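Local coordinates for ESSB (PDB 2YNQ), which probably serves as an integral membrane component of the type VII secretion system, the chain here being its extracellular domain, at residues Met78-Tyr83 with Ile105-Leu110; Glu10-Ser15 with Glu37-Val42; Glu114-Asp119 with Gln128-Glu133; Leu95-Glu100 with Lys139-Glu144. One frame throughout, in Å; residues are numbered along the deposited sequence.

Contact 1 of 4, residues Met78-Tyr83 with Ile105-Leu110; sequences MLYWIY and IVYALL
The hydroxyl of Y80 reaches across to helix 102-118 and hydrogen-bonds to the carbonyl oxygen of L104, just before the 105-110 segment. The phenol oxygen also lies at the edge of the Y107 ring, in its plane, with Y80 OH 3.5 Å from Y107 CD2. Y80 OH is likewise 3.5 Å from A108 N, but the angle is too poor for a bond. A108 meets the phenol with its methyl, A108 CB lying 4.1 Å from Y80 CE1. With CG anti to the backbone N (chi1 173°), Y80 points at the other helix; the axes of the two segments run 18° from parallel and come within 11.9 Å. W81 adds the second bridge: its CZ3 is 4.0 Å from Y107 CE2, and the six-membered ring of W81 and the Y107 ring lie obliquely, planes 46° apart. Y80 CE2 in turn sits over the centre of one W81 face, so the neighbouring aromatic groups pack on each other as well as across the interface. All four touching residues are buried; the aromatic groups thus pack in a buried place while hydrogen bonds take up their polar atoms, Y80 OH on L104, W81 NE1 on the S66 carbonyl and Y107 OH on the E55 carboxylate.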
loop_
_atom_site.group_PDB
_atom_site.type_symbol
_atom_site.label_atom_id
_atom_site.label_comp_id
_atom_site.label_asym_id
_atom_site.label_seq_id
_atom_site.Cartn_x
_atom_site.Cartn_y
_atom_site.Cartn_z
ATOM N N MET D 78 -4.882 13.043 11.315
ATOM C CA MET D 78 -6.073 12.684 10.574
ATOM C C MET D 78 -6.031 13.275 9.181
ATOM O O MET D 78 -6.306 12.581 8.201
ATOM C CB MET D 78 -7.324 13.143 11.327
ATOM C CG MET D 78 -7.527 12.363 12.632
ATOM S SD MET D 78 -9.015 12.874 13.517
ATOM C CE MET D 78 -8.798 11.998 15.062
ATOM N N LEU D 79 -5.647 14.547 9.084
ATOM C CA LEU D 79 -5.547 15.213 7.795
ATOM C C LEU D 79 -4.494 14.560 6.922
ATOM O O LEU D 79 -4.726 14.348 5.728
ATOM C CB LEU D 79 -5.269 16.709 7.965
ATOM C CG LEU D 79 -6.441 17.500 8.565
ATOM C CD1 LEU D 79 -6.051 18.980 8.912
ATOM C CD2 LEU D 79 -7.673 17.424 7.653
ATOM N N TYR D 80 -3.351 14.212 7.515
ATOM C CA TYR D 80 -2.308 13.497 6.793
ATOM C C TYR D 80 -2.882 12.260 6.095
ATOM O O TYR D 80 -2.723 12.099 4.887
ATOM C CB TYR D 80 -1.192 13.069 7.731
ATOM C CG TYR D 80 -0.184 12.187 7.043
ATOM C CD1 TYR D 80 0.910 12.739 6.395
ATOM C CD2 TYR D 80 -0.326 10.791 7.027
ATOM C CE1 TYR D 80 1.848 11.930 5.743
ATOM C CE2 TYR D 80 0.609 9.976 6.383
ATOM C CZ TYR D 80 1.693 10.560 5.738
ATOM O OH TYR D 80 2.644 9.798 5.085
ATOM N N TRP D 81 -3.556 11.397 6.855
ATOM C CA TRP D 81 -4.044 10.144 6.290
ATOM C C TRP D 81 -5.167 10.338 5.288
ATOM O O TRP D 81 -5.280 9.577 4.318
ATOM C CB TRP D 81 -4.420 9.148 7.397
ATOM C CG TRP D 81 -3.165 8.588 8.021
ATOM C CD1 TRP D 81 -2.662 8.867 9.262
ATOM C CD2 TRP D 81 -2.214 7.706 7.386
ATOM N NE1 TRP D 81 -1.466 8.199 9.444
ATOM C CE2 TRP D 81 -1.183 7.466 8.315
ATOM C CE3 TRP D 81 -2.151 7.086 6.128
ATOM C CZ2 TRP D 81 -0.086 6.639 8.024
ATOM C CZ3 TRP D 81 -1.064 6.262 5.838
ATOM C CH2 TRP D 81 -0.047 6.047 6.785
ATOM N N ILE D 82 -5.983 11.366 5.502
ATOM C CA ILE D 82 -7.044 11.660 4.571
ATOM C C ILE D 82 -6.438 12.103 3.230
ATOM O O ILE D 82 -6.888 11.661 2.154
ATOM C CB ILE D 82 -8.023 12.727 5.127
ATOM C CG1 ILE D 82 -8.826 12.162 6.311
ATOM C CG2 ILE D 82 -8.937 13.242 4.004
ATOM C CD1 ILE D 82 -9.592 13.223 7.174
ATOM N N TYR D 83 -5.411 12.947 3.279
ATOM C CA TYR D 83 -4.761 13.359 2.017
ATOM C C TYR D 83 -4.001 12.238 1.351
ATOM O O TYR D 83 -3.975 12.146 0.109
ATOM C CB TYR D 83 -3.797 14.521 2.201
ATOM C CG TYR D 83 -4.404 15.779 2.746
ATOM C CD1 TYR D 83 -5.626 16.268 2.278
ATOM C CD2 TYR D 83 -3.718 16.513 3.712
ATOM C CE1 TYR D 83 -6.166 17.453 2.804
ATOM C CE2 TYR D 83 -4.230 17.684 4.227
ATOM C CZ TYR D 83 -5.458 18.148 3.773
ATOM O OH TYR D 83 -5.925 19.332 4.308
ATOM N N ILE D 105 6.963 11.565 6.629
ATOM C CA ILE D 105 7.575 12.300 5.520
ATOM C C ILE D 105 8.060 11.299 4.493
ATOM O O ILE D 105 7.770 11.429 3.302
ATOM C CB ILE D 105 8.747 13.216 5.967
ATOM C CG1 ILE D 105 8.247 14.268 6.974
ATOM C CG2 ILE D 105 9.415 13.865 4.750
ATOM C CD1 ILE D 105 9.355 15.072 7.710
ATOM N N VAL D 106 8.754 10.266 4.947
ATOM C CA VAL D 106 9.228 9.261 4.014
ATOM C C VAL D 106 8.065 8.621 3.266
ATOM O O VAL D 106 8.123 8.454 2.040
ATOM C CB VAL D 106 10.072 8.172 4.701
ATOM C CG1 VAL D 106 10.295 7.025 3.752
ATOM C CG2 VAL D 106 11.394 8.748 5.181
ATOM N N TYR D 107 7.009 8.261 3.985
ATOM C CA TYR D 107 5.884 7.598 3.325
ATOM C C TYR D 107 5.229 8.495 2.267
ATOM O O TYR D 107 4.880 8.039 1.165
ATOM C CB TYR D 107 4.865 7.132 4.344
ATOM C CG TYR D 107 3.829 6.249 3.735
ATOM C CD1 TYR D 107 4.122 4.915 3.431
ATOM C CD2 TYR D 107 2.559 6.736 3.449
ATOM C CE1 TYR D 107 3.177 4.091 2.861
ATOM C CE2 TYR D 107 1.589 5.914 2.889
ATOM C CZ TYR D 107 1.905 4.603 2.591
ATOM O OH TYR D 107 0.963 3.800 2.001
ATOM N N ALA D 108 5.091 9.776 2.590
ATOM C CA ALA D 108 4.529 10.740 1.665
ATOM C C ALA D 108 5.449 10.960 0.455
ATOM O O ALA D 108 4.984 11.088 -0.680
ATOM C CB ALA D 108 4.253 12.036 2.388
ATOM N N LEU D 109 6.758 10.961 0.702
ATOM C CA LEU D 109 7.756 11.059 -0.376
ATOM C C LEU D 109 7.608 9.890 -1.349
ATOM O O LEU D 109 7.655 10.075 -2.576
ATOM C CB LEU D 109 9.170 11.128 0.192
ATOM C CG LEU D 109 9.582 12.510 0.713
ATOM C CD1 LEU D 109 10.821 12.413 1.602
ATOM C CD2 LEU D 109 9.783 13.565 -0.428
ATOM N N LEU D 110 7.399 8.689 -0.796
ATOM C CA LEU D 110 7.126 7.511 -1.633
ATOM C C LEU D 110 5.874 7.655 -2.494
ATOM O O LEU D 110 5.912 7.350 -3.677
ATOM C CB LEU D 110 7.067 6.241 -0.796
ATOM C CG LEU D 110 8.448 5.770 -0.306
ATOM C CD1 LEU D 110 8.275 4.694 0.765
ATOM C CD2 LEU D 110 9.393 5.290 -1.449
#

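Contact 2 of 4, residues Glu10-Ser15 with Glu37-Val42; sequences EAYIQS and EDMPYV
The turn that leads into helix 41-53, with P40 at its N-cap position, packs against the N-terminal helix 7-19 through one aromatic side chain, Y12. The phenol end of Y12 is directed at the M39-P40 backbone and comes from the opposite direction to the proline ring. Y12 CE2 lies 3.3 Å from P40 CD and 3.8 Å from P40 CG, so the ring methylenes of the proline supply the closest part of the contact. Their approach to the aromatic plane is oblique. M39 and P40 together border the hydroxyl: Y12 OH is 3.5 Å from P40 CD, 3.6 Å from M39 CA and 3.7 Å from M39 CG. The Y12 torsion, with CG anti to the carbonyl carbon (chi1 -68°), carries the ring outward from its helix to this turn. Beyond the pair, L31 of helix 24-31 touches both Y12 and M39, and S15 OG hydrogen-bonds to E46 OE1 of helix 41-53. No hydrogen bond crosses between the two segments. The Y12 contact itself thus rests on apolar and van der Waals packing, with a phenol oxygen that it buries against M39 and P40 carbon atoms without a hydrogen-bond partner in the model.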
loop_
_atom_site.group_PDB
_atom_site.type_symbol
_atom_site.label_atom_id
_atom_site.label_comp_id
_atom_site.label_asym_id
_atom_site.label_seq_id
_atom_site.Cartn_x
_atom_site.Cartn_y
_atom_site.Cartn_z
ATOM N N GLU D 10 -26.534 15.883 6.437
ATOM C CA GLU D 10 -27.006 14.534 6.090
ATOM C C GLU D 10 -25.878 13.518 5.791
ATOM O O GLU D 10 -25.962 12.355 6.200
ATOM C CB GLU D 10 -27.994 14.585 4.917
ATOM C CG GLU D 10 -29.308 15.306 5.236
ATOM C CD GLU D 10 -30.241 15.447 4.017
ATOM O OE1 GLU D 10 -29.761 15.373 2.848
ATOM O OE2 GLU D 10 -31.461 15.655 4.226
ATOM N N ALA D 11 -24.837 13.958 5.087
ATOM C CA ALA D 11 -23.693 13.097 4.751
ATOM C C ALA D 11 -22.934 12.650 5.996
ATOM O O ALA D 11 -22.475 11.509 6.062
ATOM C CB ALA D 11 -22.743 13.803 3.772
ATOM N N TYR D 12 -22.820 13.555 6.974
ATOM C CA TYR D 12 -22.252 13.250 8.290
ATOM C C TYR D 12 -23.016 12.158 9.034
ATOM O O TYR D 12 -22.400 11.297 9.654
ATOM C CB TYR D 12 -22.189 14.496 9.171
ATOM C CG TYR D 12 -21.204 15.556 8.723
ATOM C CD1 TYR D 12 -20.271 15.305 7.712
ATOM C CD2 TYR D 12 -21.216 16.818 9.306
ATOM C CE1 TYR D 12 -19.380 16.282 7.302
ATOM C CE2 TYR D 12 -20.329 17.799 8.913
ATOM C CZ TYR D 12 -19.412 17.525 7.912
ATOM O OH TYR D 12 -18.527 18.504 7.532
ATOM N N ILE D 13 -24.348 12.208 8.979
ATOM C CA ILE D 13 -25.175 11.206 9.618
ATOM C C ILE D 13 -24.976 9.911 8.846
ATOM O O ILE D 13 -24.762 8.847 9.431
ATOM C CB ILE D 13 -26.681 11.612 9.638
ATOM C CG1 ILE D 13 -26.932 12.822 10.554
ATOM C CG2 ILE D 13 -27.589 10.423 9.963
ATOM C CD1 ILE D 13 -26.504 12.650 12.042
ATOM N N GLN D 14 -25.016 10.018 7.527
ATOM C CA GLN D 14 -24.835 8.852 6.672
ATOM C C GLN D 14 -23.462 8.171 6.837
ATOM O O GLN D 14 -23.385 6.944 6.902
ATOM C CB GLN D 14 -25.125 9.217 5.218
ATOM C CG GLN D 14 -24.959 8.076 4.234
ATOM C CD GLN D 14 -25.279 8.515 2.797
ATOM O OE1 GLN D 14 -26.270 9.237 2.562
ATOM N NE2 GLN D 14 -24.433 8.099 1.834
ATOM N N SER D 15 -22.391 8.954 6.945
ATOM C CA SER D 15 -21.068 8.363 7.132
ATOM C C SER D 15 -20.921 7.729 8.511
ATOM O O SER D 15 -20.179 6.753 8.666
ATOM C CB SER D 15 -19.937 9.368 6.863
ATOM O OG SER D 15 -19.849 10.341 7.872
ATOM N N GLU D 37 -10.798 19.709 6.188
ATOM C CA GLU D 37 -10.388 20.711 7.159
ATOM C C GLU D 37 -11.602 21.312 7.889
ATOM O O GLU D 37 -11.488 21.768 9.016
ATOM C CB GLU D 37 -9.535 21.812 6.497
ATOM C CG GLU D 37 -8.286 21.318 5.721
ATOM C CD GLU D 37 -8.621 20.715 4.333
ATOM O OE1 GLU D 37 -9.703 20.981 3.768
ATOM O OE2 GLU D 37 -7.795 19.953 3.786
ATOM N N ASP D 38 -12.767 21.303 7.251
ATOM C CA ASP D 38 -13.946 21.864 7.899
ATOM C C ASP D 38 -14.849 20.839 8.597
ATOM O O ASP D 38 -15.874 21.200 9.172
ATOM C CB ASP D 38 -14.777 22.721 6.937
ATOM C CG ASP D 38 -15.473 23.862 7.668
ATOM O OD1 ASP D 38 -14.729 24.639 8.328
ATOM O OD2 ASP D 38 -16.738 23.958 7.628
ATOM N N MET D 39 -14.472 19.570 8.544
ATOM C CA MET D 39 -15.268 18.532 9.159
ATOM C C MET D 39 -15.199 18.591 10.681
ATOM O O MET D 39 -14.156 18.929 11.241
ATOM C CB MET D 39 -14.774 17.176 8.676
ATOM C CG MET D 39 -15.299 16.797 7.324
ATOM S SD MET D 39 -14.488 15.326 6.693
ATOM C CE MET D 39 -15.179 15.294 5.036
ATOM N N PRO D 40 -16.299 18.250 11.365
ATOM C CA PRO D 40 -16.176 18.050 12.799
ATOM C C PRO D 40 -15.171 16.933 13.098
ATOM O O PRO D 40 -15.002 15.982 12.309
ATOM C CB PRO D 40 -17.580 17.616 13.202
ATOM C CG PRO D 40 -18.456 18.232 12.151
ATOM C CD PRO D 40 -17.677 18.047 10.905
ATOM N N TYR D 41 -14.515 17.054 14.240
ATOM C CA TYR D 41 -13.452 16.154 14.645
ATOM C C TYR D 41 -13.862 14.673 14.599
ATOM O O TYR D 41 -13.120 13.830 14.087
ATOM C CB TYR D 41 -12.936 16.605 16.019
ATOM C CG TYR D 41 -11.855 15.741 16.618
ATOM C CD1 TYR D 41 -10.555 15.749 16.101
ATOM C CD2 TYR D 41 -12.127 14.920 17.708
ATOM C CE1 TYR D 41 -9.565 14.959 16.656
ATOM C CE2 TYR D 41 -11.133 14.128 18.266
ATOM C CZ TYR D 41 -9.863 14.148 17.736
ATOM O OH TYR D 41 -8.887 13.360 18.294
ATOM N N VAL D 42 -15.068 14.346 15.052
ATOM C CA VAL D 42 -15.531 12.964 14.971
ATOM C C VAL D 42 -15.636 12.497 13.512
ATOM O O VAL D 42 -15.409 11.322 13.219
ATOM C CB VAL D 42 -16.871 12.748 15.756
ATOM C CG1 VAL D 42 -18.028 13.579 15.176
ATOM C CG2 VAL D 42 -17.245 11.257 15.843
#

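Contact 3 of 4, residues Glu114-Asp119 with Gln128-Glu133; sequences EQIKGD and QKKLDE
Apolar packing carries this contact, centred on I116 of helix 102-118 and L131 of helix 124-152. The two side chains run antiparallel alongside one another, the I116 beta-branch against the forked end of L131. I116 CG2 lies 3.6 Å from L131 CD1 and 4.1 Å from L131 CD2; the same CD1 methyl of L131 is 3.8 Å from I116 CB. The I116 CG2 branch stands anti to the backbone N, whereas CG1 takes the position beside that nitrogen (chi1 -64°) and sends CD1 toward K130. L131 CD1 also approaches the backbone of the first helix, 4.2 Å from K117 N.

The second kind of contact uses the aliphatic part of a lysine. I116 CD1 meets K130 CG at 4.0 Å and K130 CD at 4.1 Å, the two side chains crossing at about a right angle. The K130 chain starts toward the opposite helix, then bends at chi2 and chi3 to take its ammonium end away from it. Y112 and R113, about one turn before I116, extend the same surface by touching K130 and L131.

Polar bonds lie around this patch. K127 NZ donates to the carbonyl oxygen of D119, across the turn that joins the helices, while E114 OE2 is bonded to S56 OG of the second subunit. The axes of 114-118 and 128-133 run 170° apart in direction and approach to 9.9 Å: the arrangement is an antiparallel helical hairpin, joined by a short connection and packed through aliphatic side chains.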
loop_
_atom_site.group_PDB
_atom_site.type_symbol
_atom_site.label_atom_id
_atom_site.label_comp_id
_atom_site.label_asym_id
_atom_site.label_seq_id
_atom_site.Cartn_x
_atom_site.Cartn_y
_atom_site.Cartn_z
ATOM N N GLU D 114 5.563 8.113 -6.864
ATOM C CA GLU D 114 4.653 7.457 -7.814
ATOM C C GLU D 114 3.992 8.471 -8.731
ATOM O O GLU D 114 3.857 8.239 -9.926
ATOM C CB GLU D 114 3.549 6.707 -7.085
ATOM C CG GLU D 114 3.933 5.417 -6.406
ATOM C CD GLU D 114 2.788 4.895 -5.544
ATOM O OE1 GLU D 114 1.630 5.320 -5.767
ATOM O OE2 GLU D 114 3.033 4.070 -4.638
ATOM N N GLN D 115 3.585 9.596 -8.155
ATOM C CA GLN D 115 2.870 10.614 -8.892
ATOM C C GLN D 115 3.768 11.273 -9.935
ATOM O O GLN D 115 3.305 11.658 -11.026
ATOM C CB GLN D 115 2.298 11.653 -7.936
ATOM C CG GLN D 115 1.460 12.707 -8.627
ATOM C CD GLN D 115 1.037 13.816 -7.693
ATOM O OE1 GLN D 115 0.626 13.569 -6.549
ATOM N NE2 GLN D 115 1.125 15.053 -8.176
ATOM N N ILE D 116 5.051 11.396 -9.605
ATOM C CA ILE D 116 6.028 11.906 -10.564
ATOM C C ILE D 116 6.202 10.890 -11.688
ATOM O O ILE D 116 6.108 11.240 -12.866
ATOM C CB ILE D 116 7.386 12.241 -9.896
ATOM C CG1 ILE D 116 7.222 13.377 -8.871
ATOM C CG2 ILE D 116 8.432 12.615 -10.955
ATOM C CD1 ILE D 116 6.897 14.747 -9.480
ATOM N N LYS D 117 6.420 9.632 -11.307
ATOM C CA LYS D 117 6.550 8.521 -12.249
ATOM C C LYS D 117 5.405 8.533 -13.276
ATOM O O LYS D 117 5.642 8.386 -14.475
ATOM C CB LYS D 117 6.593 7.182 -11.497
ATOM C CG LYS D 117 7.333 6.061 -12.220
ATOM C CD LYS D 117 8.646 5.691 -11.518
ATOM C CE LYS D 117 9.390 4.546 -12.241
ATOM N NZ LYS D 117 10.498 3.990 -11.386
ATOM N N GLY D 118 4.177 8.747 -12.805
ATOM C CA GLY D 118 2.994 8.747 -13.668
ATOM C C GLY D 118 2.670 10.055 -14.370
ATOM O O GLY D 118 1.913 10.063 -15.343
ATOM N N ASP D 119 3.236 11.161 -13.889
ATOM C CA ASP D 119 2.958 12.482 -14.458
ATOM C C ASP D 119 3.299 12.553 -15.944
ATOM O O ASP D 119 4.378 12.136 -16.368
ATOM C CB ASP D 119 3.710 13.570 -13.688
ATOM C CG ASP D 119 3.321 14.972 -14.118
ATOM O OD1 ASP D 119 3.316 15.266 -15.333
ATOM O OD2 ASP D 119 3.022 15.786 -13.230
ATOM N N GLN D 128 13.366 12.518 -14.368
ATOM C CA GLN D 128 14.461 11.755 -13.759
ATOM C C GLN D 128 15.170 12.540 -12.666
ATOM O O GLN D 128 15.515 11.984 -11.628
ATOM C CB GLN D 128 15.462 11.289 -14.829
ATOM C CG GLN D 128 16.395 10.149 -14.380
ATOM C CD GLN D 128 15.644 8.909 -13.895
ATOM O OE1 GLN D 128 15.943 8.361 -12.833
ATOM N NE2 GLN D 128 14.655 8.473 -14.666
ATOM N N LYS D 129 15.371 13.832 -12.911
ATOM C CA LYS D 129 15.973 14.725 -11.935
ATOM C C LYS D 129 15.179 14.713 -10.632
ATOM O O LYS D 129 15.760 14.569 -9.555
ATOM C CB LYS D 129 16.058 16.150 -12.490
ATOM C CG LYS D 129 16.704 17.147 -11.538
ATOM C CD LYS D 129 16.744 18.556 -12.116
ATOM C CE LYS D 129 17.293 19.545 -11.084
ATOM N NZ LYS D 129 17.387 20.928 -11.626
ATOM N N LYS D 130 13.857 14.850 -10.741
ATOM C CA LYS D 130 12.982 14.908 -9.567
ATOM C C LYS D 130 12.925 13.598 -8.791
ATOM O O LYS D 130 13.033 13.609 -7.572
ATOM C CB LYS D 130 11.581 15.413 -9.932
ATOM C CG LYS D 130 10.710 15.748 -8.716
ATOM C CD LYS D 130 10.108 17.145 -8.824
ATOM C CE LYS D 130 10.812 18.107 -7.864
ATOM N NZ LYS D 130 10.281 19.494 -7.948
ATOM N N LEU D 131 12.782 12.475 -9.491
ATOM C CA LEU D 131 12.867 11.175 -8.833
ATOM C C LEU D 131 14.144 11.084 -8.005
ATOM O O LEU D 131 14.122 10.600 -6.872
ATOM C CB LEU D 131 12.866 10.022 -9.845
ATOM C CG LEU D 131 11.603 9.497 -10.532
ATOM C CD1 LEU D 131 10.349 9.794 -9.717
ATOM C CD2 LEU D 131 11.486 10.052 -11.939
ATOM N N ASP D 132 15.245 11.559 -8.592
ATOM C CA ASP D 132 16.565 11.501 -7.979
ATOM C C ASP D 132 16.642 12.385 -6.739
ATOM O O ASP D 132 17.137 11.947 -5.695
ATOM C CB ASP D 132 17.655 11.860 -9.003
ATOM C CG ASP D 132 17.848 10.773 -10.061
ATOM O OD1 ASP D 132 17.473 9.606 -9.806
ATOM O OD2 ASP D 132 18.379 11.083 -11.151
ATOM N N GLU D 133 16.136 13.612 -6.847
ATOM C CA GLU D 133 15.989 14.470 -5.673
ATOM C C GLU D 133 15.219 13.756 -4.548
ATOM O O GLU D 133 15.581 13.868 -3.371
ATOM C CB GLU D 133 15.262 15.769 -6.017
ATOM C CG GLU D 133 15.967 16.700 -7.002
ATOM C CD GLU D 133 15.163 17.972 -7.288
ATOM O OE1 GLU D 133 14.201 18.279 -6.529
ATOM O OE2 GLU D 133 15.497 18.666 -8.276
#

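Contact 4 of 4, residues Leu95-Glu100 with Lys139-Glu144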
loop_
_atom_site.group_PDB
_atom_site.type_symbol
_atom_site.label_atom_id
_atom_site.label_comp_id
_atom_site.label_asym_id
_atom_site.label_seq_id
_atom_site.Cartn_x
_atom_site.Cartn_y
_atom_site.Cartn_z
ATOM N N LEU D 95 2.185 18.492 5.328
ATOM C CA LEU D 95 1.663 18.229 6.678
ATOM C C LEU D 95 2.649 17.409 7.507
ATOM O O LEU D 95 2.925 17.740 8.664
ATOM C CB LEU D 95 0.346 17.487 6.590
ATOM C CG LEU D 95 -0.658 17.466 7.735
ATOM C CD1 LEU D 95 -0.683 18.754 8.563
ATOM C CD2 LEU D 95 -2.002 17.280 7.101
ATOM N N ALA D 96 3.197 16.358 6.898
ATOM C CA ALA D 96 4.160 15.495 7.568
ATOM C C ALA D 96 5.347 16.307 8.046
ATOM O O ALA D 96 5.851 16.102 9.159
ATOM C CB ALA D 96 4.626 14.384 6.629
ATOM N N ARG D 97 5.795 17.235 7.206
ATOM C CA ARG D 97 6.927 18.061 7.574
ATOM C C ARG D 97 6.594 19.003 8.735
ATOM O O ARG D 97 7.426 19.221 9.621
ATOM C CB ARG D 97 7.405 18.857 6.378
ATOM C CG ARG D 97 7.965 18.038 5.235
ATOM C CD ARG D 97 8.729 19.003 4.378
ATOM N NE ARG D 97 8.942 18.575 3.004
ATOM C CZ ARG D 97 9.905 17.748 2.617
ATOM N NH1 ARG D 97 10.735 17.219 3.519
ATOM N NH2 ARG D 97 10.024 17.440 1.329
ATOM N N THR D 98 5.380 19.544 8.736
ATOM C CA THR D 98 4.938 20.419 9.810
ATOM C C THR D 98 4.908 19.632 11.118
ATOM O O THR D 98 5.325 20.136 12.157
ATOM C CB THR D 98 3.533 20.985 9.512
ATOM O OG1 THR D 98 3.537 21.599 8.224
ATOM C CG2 THR D 98 3.110 22.018 10.547
ATOM N N ILE D 99 4.407 18.400 11.043
ATOM C CA ILE D 99 4.308 17.490 12.179
ATOM C C ILE D 99 5.690 17.063 12.645
ATOM O O ILE D 99 5.888 16.723 13.803
ATOM C CB ILE D 99 3.516 16.217 11.770
ATOM C CG1 ILE D 99 2.057 16.556 11.484
ATOM C CG2 ILE D 99 3.560 15.153 12.852
ATOM C CD1 ILE D 99 1.325 15.426 10.749
ATOM N N GLU D 100 6.643 17.088 11.724
ATOM C CA GLU D 100 7.997 16.601 11.965
ATOM C C GLU D 100 8.008 15.113 12.341
ATOM O O GLU D 100 8.709 14.691 13.257
ATOM C CB GLU D 100 8.709 17.459 13.018
ATOM C CG GLU D 100 8.740 18.937 12.656
ATOM C CD GLU D 100 9.637 19.742 13.568
ATOM O OE1 GLU D 100 9.218 20.085 14.691
ATOM O OE2 GLU D 100 10.767 20.036 13.152
ATOM N N LYS D 139 16.612 8.586 1.235
ATOM C CA LYS D 139 17.811 7.935 1.760
ATOM C C LYS D 139 18.405 8.702 2.940
ATOM O O LYS D 139 18.832 8.101 3.925
ATOM C CB LYS D 139 18.855 7.688 0.671
ATOM C CG LYS D 139 19.770 6.538 1.036
ATOM C CD LYS D 139 20.722 6.126 -0.078
ATOM C CE LYS D 139 21.483 4.881 0.363
ATOM N NZ LYS D 139 22.498 4.480 -0.641
ATOM N N GLU D 140 18.384 10.029 2.854
ATOM C CA GLU D 140 18.809 10.865 3.968
ATOM C C GLU D 140 18.029 10.557 5.262
ATOM O O GLU D 140 18.645 10.346 6.316
ATOM C CB GLU D 140 18.751 12.356 3.586
ATOM C CG GLU D 140 19.694 13.241 4.400
ATOM C CD GLU D 140 21.071 12.595 4.600
ATOM O OE1 GLU D 140 21.762 12.351 3.582
ATOM O OE2 GLU D 140 21.464 12.318 5.766
ATOM N N TYR D 141 16.689 10.512 5.173
ATOM C CA TYR D 141 15.826 10.190 6.326
ATOM C C TYR D 141 16.030 8.760 6.776
ATOM O O TYR D 141 16.081 8.472 7.973
ATOM C CB TYR D 141 14.350 10.406 6.015
ATOM C CG TYR D 141 13.923 11.842 5.980
ATOM C CD1 TYR D 141 14.032 12.652 7.106
ATOM C CD2 TYR D 141 13.383 12.389 4.821
ATOM C CE1 TYR D 141 13.637 13.994 7.070
ATOM C CE2 TYR D 141 12.987 13.715 4.774
ATOM C CZ TYR D 141 13.121 14.509 5.898
ATOM O OH TYR D 141 12.717 15.813 5.834
ATOM N N GLU D 142 16.150 7.864 5.812
ATOM C CA GLU D 142 16.457 6.483 6.124
ATOM C C GLU D 142 17.773 6.354 6.887
ATOM O O GLU D 142 17.874 5.561 7.831
ATOM C CB GLU D 142 16.463 5.646 4.857
ATOM C CG GLU D 142 15.072 5.251 4.399
ATOM C CD GLU D 142 14.414 4.304 5.382
ATOM O OE1 GLU D 142 13.852 4.798 6.379
ATOM O OE2 GLU D 142 14.495 3.070 5.181
ATOM N N ARG D 143 18.773 7.146 6.494
ATOM C CA ARG D 143 20.043 7.164 7.212
ATOM C C ARG D 143 19.814 7.645 8.644
ATOM O O ARG D 143 20.380 7.084 9.587
ATOM C CB ARG D 143 21.081 8.033 6.490
ATOM C CG ARG D 143 22.486 7.916 7.056
ATOM C CD ARG D 143 23.528 8.522 6.122
ATOM N NE ARG D 143 23.661 7.786 4.859
ATOM C CZ ARG D 143 23.185 8.204 3.687
ATOM N NH1 ARG D 143 22.547 9.367 3.596
ATOM N NH2 ARG D 143 23.361 7.459 2.602
ATOM N N GLU D 144 18.963 8.661 8.804
ATOM C CA GLU D 144 18.660 9.202 10.133
ATOM C C GLU D 144 17.950 8.201 11.046
ATOM O O GLU D 144 18.273 8.115 12.243
ATOM C CB GLU D 144 17.878 10.512 10.041
ATOM C CG GLU D 144 18.761 11.706 9.750
ATOM C CD GLU D 144 17.982 12.980 9.505
ATOM O OE1 GLU D 144 16.736 12.973 9.632
ATOM O OE2 GLU D 144 18.628 13.998 9.178
#
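R97 and Y141 bring their polar ends together at the surface, the sole pair in touch between the two segments. R97 NH1 is 3.4 Å from Y141 OH; the hydroxyl lies at the edge of the guanidinium, in its plane, and NH1 lies near the plane of the phenol ring. The angle is too poor for a hydrogen bond. The side chains cross at about a right angle, with guanidinium and ring planes turned 36° apart. An extended run from CG to NE lets R97 cover the distance from helix 89-99. Its charge is paired nearby: NH1 forms a salt bridge with E137 OE2, one turn before Y141 on helix 124-152, so an ionic bond joins the same two helices beside the tyrosine.

The next shell is apolar. I105 and V106 of helix 102-118 pack beside the pair, I105 touching both R97 and Y141 and V106 lying against the Y141 side chain near its CB. This is peripheral packing in an all-helical domain, where the long C-terminal helix reaches a helix two places earlier in the chain across the intervening one.

Overall arrangement
Contact 1 lies about 3 Å from the centre of the chain, with contacts 2 and 3 on opposite sides of that centre, their own centres about 35 Å apart. Contact 4 is a close neighbour of contact 1, about 11 Å away between centres: L95 CD2 packs 3.4 Å from L79 CB. Contacts 1 and 2 meet through M78 CE and Y41 CE1, 3.4 Å apart. Helix 102-118 links contact 1 to contact 3, about 17 Å away between centres, and helix 124-152 carries contacts 3 and 4. A bound sodium ion lies about 7 Å from the side chain of W81 in contact 1.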